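Local coordinates for tRNA (uracil(54)-C(5))-methyltransferase (Pyrococcus abyssi, PDB 2JJQ), which catalyses the S-adenosyl-L-methionine-dependent methylation of uridine 54 in tRNA to 5-methyluridine, at residues Ile131-Arg143 against Leu171-Ile185. Sequence-based numbering, arbitrary orientation.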
# COMPACT_ATOMS: atom_id res chain seq x y z
N ILE A 131 -8.26 -1.96 5.39
CA ILE A 131 -7.65 -1.96 6.71
C ILE A 131 -7.83 -3.35 7.32
O ILE A 131 -8.82 -4.05 6.97
CB ILE A 131 -8.25 -0.92 7.64
CG1 ILE A 131 -9.75 -1.11 7.82
CG2 ILE A 131 -7.91 0.51 7.08
CD1 ILE A 131 -10.29 -0.01 8.72
N ASP A 132 -6.86 -3.76 8.13
CA ASP A 132 -6.86 -5.09 8.75
C ASP A 132 -6.93 -4.82 10.25
O ASP A 132 -5.99 -4.24 10.84
CB ASP A 132 -5.58 -5.85 8.35
CG ASP A 132 -5.49 -6.07 6.80
OD1 ASP A 132 -5.79 -5.15 5.99
OD2 ASP A 132 -5.09 -7.16 6.35
N LEU A 133 -8.08 -5.10 10.85
CA LEU A 133 -8.29 -4.84 12.26
C LEU A 133 -8.19 -6.14 13.04
O LEU A 133 -8.87 -7.14 12.72
CB LEU A 133 -9.68 -4.23 12.48
CG LEU A 133 -9.94 -2.88 11.80
CD1 LEU A 133 -11.43 -2.62 11.69
CD2 LEU A 133 -9.24 -1.80 12.59
N ALA A 134 -7.31 -6.17 14.03
CA ALA A 134 -7.25 -7.30 14.92
C ALA A 134 -8.42 -7.28 15.91
O ALA A 134 -8.83 -6.21 16.39
CB ALA A 134 -5.86 -7.34 15.68
N ILE A 135 -8.95 -8.47 16.23
CA ILE A 135 -10.16 -8.55 17.08
C ILE A 135 -9.76 -9.32 18.33
O ILE A 135 -9.61 -10.52 18.31
CB ILE A 135 -11.32 -9.25 16.33
CG1 ILE A 135 -11.57 -8.57 14.97
CG2 ILE A 135 -12.60 -9.37 17.21
CD1 ILE A 135 -12.41 -9.45 14.05
N THR A 136 -9.54 -8.63 19.44
CA THR A 136 -8.91 -9.31 20.56
C THR A 136 -9.71 -9.13 21.84
O THR A 136 -10.63 -8.31 21.92
CB THR A 136 -7.46 -8.80 20.79
OG1 THR A 136 -7.52 -7.50 21.39
CG2 THR A 136 -6.72 -8.63 19.46
N LYS A 137 -9.34 -9.92 22.86
CA LYS A 137 -9.99 -9.82 24.16
C LYS A 137 -10.03 -8.37 24.65
O LYS A 137 -11.09 -7.84 25.03
CB LYS A 137 -9.31 -10.77 25.15
CG LYS A 137 -9.82 -10.67 26.58
CD LYS A 137 -9.24 -11.79 27.46
CE LYS A 137 -9.45 -11.47 28.95
NZ LYS A 137 -8.83 -10.15 29.28
N ASP A 138 -8.90 -7.68 24.56
CA ASP A 138 -8.83 -6.30 25.04
C ASP A 138 -9.09 -5.19 24.03
O ASP A 138 -8.70 -4.05 24.25
CB ASP A 138 -7.51 -6.07 25.76
CG ASP A 138 -7.49 -6.72 27.14
OD1 ASP A 138 -8.57 -6.72 27.80
OD2 ASP A 138 -6.44 -7.24 27.55
N GLY A 139 -9.71 -5.50 22.91
CA GLY A 139 -10.10 -4.44 21.99
C GLY A 139 -9.97 -4.83 20.54
O GLY A 139 -9.41 -5.89 20.23
N ILE A 140 -10.44 -3.93 19.67
CA ILE A 140 -10.41 -4.09 18.21
C ILE A 140 -9.57 -2.93 17.64
O ILE A 140 -9.84 -1.75 17.91
CB ILE A 140 -11.85 -4.05 17.62
CG1 ILE A 140 -12.67 -5.28 18.04
CG2 ILE A 140 -11.82 -3.93 16.07
CD1 ILE A 140 -14.18 -5.11 17.96
N GLY A 141 -8.52 -3.27 16.89
CA GLY A 141 -7.67 -2.24 16.31
C GLY A 141 -6.36 -2.84 15.88
O GLY A 141 -6.32 -3.74 15.05
N PHE A 142 -5.26 -2.41 16.47
CA PHE A 142 -3.96 -2.86 15.99
C PHE A 142 -2.92 -2.88 17.12
O PHE A 142 -3.16 -2.28 18.18
CB PHE A 142 -3.50 -1.97 14.85
CG PHE A 142 -3.47 -0.52 15.20
CD1 PHE A 142 -4.59 0.28 15.02
CD2 PHE A 142 -2.31 0.06 15.76
CE1 PHE A 142 -4.57 1.63 15.34
CE2 PHE A 142 -2.29 1.43 16.09
CZ PHE A 142 -3.43 2.21 15.88
N ARG A 143 -1.83 -3.62 16.92
CA ARG A 143 -0.82 -3.74 17.97
C ARG A 143 -0.11 -2.41 18.16
O ARG A 143 0.24 -1.73 17.18
CB ARG A 143 0.15 -4.90 17.70
CG ARG A 143 -0.46 -6.27 17.97
CD ARG A 143 0.24 -7.42 17.20
NE ARG A 143 0.71 -6.99 15.87
CZ ARG A 143 0.84 -7.80 14.81
NH1 ARG A 143 0.50 -9.08 14.89
NH2 ARG A 143 1.28 -7.30 13.64
N LEU A 171 -19.60 -5.16 14.27
CA LEU A 171 -18.81 -6.31 14.66
C LEU A 171 -19.05 -6.58 16.15
O LEU A 171 -19.14 -7.72 16.59
CB LEU A 171 -17.31 -6.04 14.42
CG LEU A 171 -16.39 -7.18 14.86
CD1 LEU A 171 -16.73 -8.58 14.31
CD2 LEU A 171 -14.91 -6.79 14.52
N LYS A 172 -19.06 -5.50 16.93
CA LYS A 172 -19.25 -5.64 18.38
C LYS A 172 -20.59 -6.33 18.69
O LYS A 172 -20.67 -7.22 19.53
CB LYS A 172 -19.13 -4.26 19.06
CG LYS A 172 -17.67 -3.82 19.14
CD LYS A 172 -17.61 -2.41 19.63
CE LYS A 172 -16.20 -1.99 19.84
NZ LYS A 172 -16.12 -0.49 19.96
N GLU A 173 -21.64 -5.95 17.95
CA GLU A 173 -22.97 -6.60 18.12
C GLU A 173 -22.96 -8.08 17.79
O GLU A 173 -23.51 -8.89 18.54
CB GLU A 173 -23.99 -5.93 17.23
CG GLU A 173 -24.43 -4.57 17.67
CD GLU A 173 -25.15 -3.85 16.52
OE1 GLU A 173 -25.55 -4.53 15.54
OE2 GLU A 173 -25.30 -2.60 16.58
N PHE A 174 -22.33 -8.41 16.66
CA PHE A 174 -22.10 -9.78 16.19
C PHE A 174 -21.38 -10.62 17.25
O PHE A 174 -21.83 -11.73 17.60
CB PHE A 174 -21.23 -9.72 14.90
CG PHE A 174 -21.08 -11.02 14.15
CD1 PHE A 174 -22.15 -11.90 13.98
CD2 PHE A 174 -19.85 -11.33 13.52
CE1 PHE A 174 -22.00 -13.09 13.28
CE2 PHE A 174 -19.69 -12.51 12.81
CZ PHE A 174 -20.77 -13.42 12.68
N ILE A 175 -20.27 -10.09 17.75
CA ILE A 175 -19.48 -10.78 18.71
C ILE A 175 -20.34 -10.94 19.97
O ILE A 175 -20.35 -11.98 20.61
CB ILE A 175 -18.22 -9.96 19.08
CG1 ILE A 175 -17.16 -10.09 17.96
CG2 ILE A 175 -17.56 -10.56 20.33
CD1 ILE A 175 -16.03 -9.09 18.07
N GLU A 176 -21.02 -9.87 20.35
CA GLU A 176 -21.71 -9.92 21.64
C GLU A 176 -22.89 -10.87 21.55
O GLU A 176 -23.13 -11.71 22.44
CB GLU A 176 -22.19 -8.54 22.06
CG GLU A 176 -23.20 -8.61 23.23
CD GLU A 176 -23.55 -7.24 23.74
OE1 GLU A 176 -22.62 -6.40 23.80
OE2 GLU A 176 -24.74 -7.00 24.08
N GLU A 177 -23.67 -10.74 20.49
CA GLU A 177 -24.94 -11.46 20.44
C GLU A 177 -24.81 -12.88 20.01
O GLU A 177 -25.69 -13.69 20.34
CB GLU A 177 -25.97 -10.78 19.55
CG GLU A 177 -26.24 -9.36 19.93
CD GLU A 177 -27.16 -8.70 18.93
OE1 GLU A 177 -27.97 -9.43 18.30
OE2 GLU A 177 -27.08 -7.45 18.81
N GLU A 178 -23.73 -13.21 19.29
CA GLU A 178 -23.47 -14.59 18.90
C GLU A 178 -22.40 -15.21 19.80
O GLU A 178 -22.01 -16.35 19.57
CB GLU A 178 -23.03 -14.67 17.42
CG GLU A 178 -24.12 -14.24 16.43
CD GLU A 178 -25.36 -15.16 16.44
OE1 GLU A 178 -25.25 -16.35 16.82
OE2 GLU A 178 -26.45 -14.67 16.05
N LYS A 179 -21.95 -14.45 20.80
CA LYS A 179 -20.95 -14.92 21.80
C LYS A 179 -19.75 -15.53 21.09
O LYS A 179 -19.40 -16.71 21.25
CB LYS A 179 -21.61 -15.88 22.81
CG LYS A 179 -22.76 -15.20 23.59
CD LYS A 179 -22.25 -13.93 24.37
CE LYS A 179 -23.39 -13.22 25.13
NZ LYS A 179 -23.16 -11.75 25.34
N ILE A 180 -19.15 -14.72 20.22
CA ILE A 180 -18.04 -15.23 19.43
C ILE A 180 -16.71 -15.15 20.19
O ILE A 180 -16.35 -14.09 20.70
CB ILE A 180 -17.91 -14.43 18.12
CG1 ILE A 180 -19.27 -14.41 17.39
CG2 ILE A 180 -16.78 -15.00 17.27
CD1 ILE A 180 -19.20 -13.71 16.00
N SER A 181 -15.97 -16.24 20.18
CA SER A 181 -14.65 -16.33 20.82
C SER A 181 -13.65 -15.47 20.05
O SER A 181 -13.60 -15.53 18.83
CB SER A 181 -14.22 -17.82 20.87
OG SER A 181 -12.88 -18.06 20.52
N VAL A 182 -12.92 -14.61 20.74
CA VAL A 182 -11.97 -13.72 20.05
C VAL A 182 -10.50 -13.97 20.47
O VAL A 182 -10.21 -14.82 21.32
CB VAL A 182 -12.33 -12.22 20.17
CG1 VAL A 182 -13.70 -11.91 19.57
CG2 VAL A 182 -12.22 -11.74 21.65
N TRP A 183 -9.58 -13.28 19.83
CA TRP A 183 -8.14 -13.61 19.97
C TRP A 183 -7.67 -13.19 21.34
O TRP A 183 -7.80 -12.01 21.72
CB TRP A 183 -7.36 -12.82 18.94
CG TRP A 183 -5.91 -13.14 18.74
CD1 TRP A 183 -5.16 -14.10 19.35
CD2 TRP A 183 -5.07 -12.55 17.75
NE1 TRP A 183 -3.86 -14.09 18.86
CE2 TRP A 183 -3.80 -13.16 17.85
CE3 TRP A 183 -5.27 -11.54 16.80
CZ2 TRP A 183 -2.74 -12.78 17.03
CZ3 TRP A 183 -4.22 -11.18 15.99
CH2 TRP A 183 -2.97 -11.80 16.10
N ASN A 184 -7.09 -14.14 22.06
CA ASN A 184 -6.41 -13.83 23.32
C ASN A 184 -4.95 -13.82 22.97
O ASN A 184 -4.37 -14.89 22.74
CB ASN A 184 -6.63 -14.95 24.30
CG ASN A 184 -5.76 -14.81 25.57
OD1 ASN A 184 -4.87 -13.97 25.63
ND2 ASN A 184 -6.05 -15.65 26.56
N ILE A 185 -4.37 -12.63 22.89
CA ILE A 185 -2.97 -12.50 22.44
C ILE A 185 -1.92 -13.12 23.38
O ILE A 185 -0.88 -13.62 22.92
CB ILE A 185 -2.64 -11.05 22.16
CG1 ILE A 185 -3.42 -10.59 20.92
CG2 ILE A 185 -1.13 -10.90 21.95
CD1 ILE A 185 -3.63 -9.10 20.88
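Ile135, near the end of strand 130-136, and Ile140, just past the type I turn from Thr136 to Gly139 that closes a beta hairpin, both pack against the C-terminal part of helix 162-178, and Ile135 also against the loop after it. Ile135 spreads its branches over three partners. With CG1 anti to the carbonyl carbon (chi1 -54°), its CD1 meets Leu171 CD2 tip to tip at 3.7 Å, while CG2 reaches Ile175 CD1 at 3.5 Å and touches Val182 CG1, the Val182 side chain lying across it at about a right angle. Beyond the turn, Ile140 brings CD1 against Leu171 CD2 and the aliphatic CG of Lys172, both at 3.9 Å, so that the Leu171 methyl serves both isoleucines. Ile135 also touches Leu192 and Met195 of strand 192-199, which places the contact between the edge strand of the five-stranded mixed sheet that begins with strand 130-136 and its covering helix; Ile140 lies about 9 Å, side chain to side chain, from Cys157, a probable [4Fe-4S] ligand.

After the helix the chain returns to the outermost strand and adds a single beta bridge. Trp183 N donates to Ile135 O (3.2 Å), and Lys137 N donates to Trp183 O (2.8 Å). Val182 CG2 packs beside this bridge against the Thr136-Lys137 peptide. The indole of Trp183 runs back along the strand until CZ3 approaches Ala134 CB, and it makes a cation-pi contact with Arg193. Thr136 splits its two branches: CG2 packs tightly on Ile185 CD1 at 3.4 Å, whereas OG1, set between backbone N and carbonyl carbon (chi1 75°), turns inward to the hairpin and donates to Gly139 O at 2.7 Å, the same oxygen that accepts from Thr136 N.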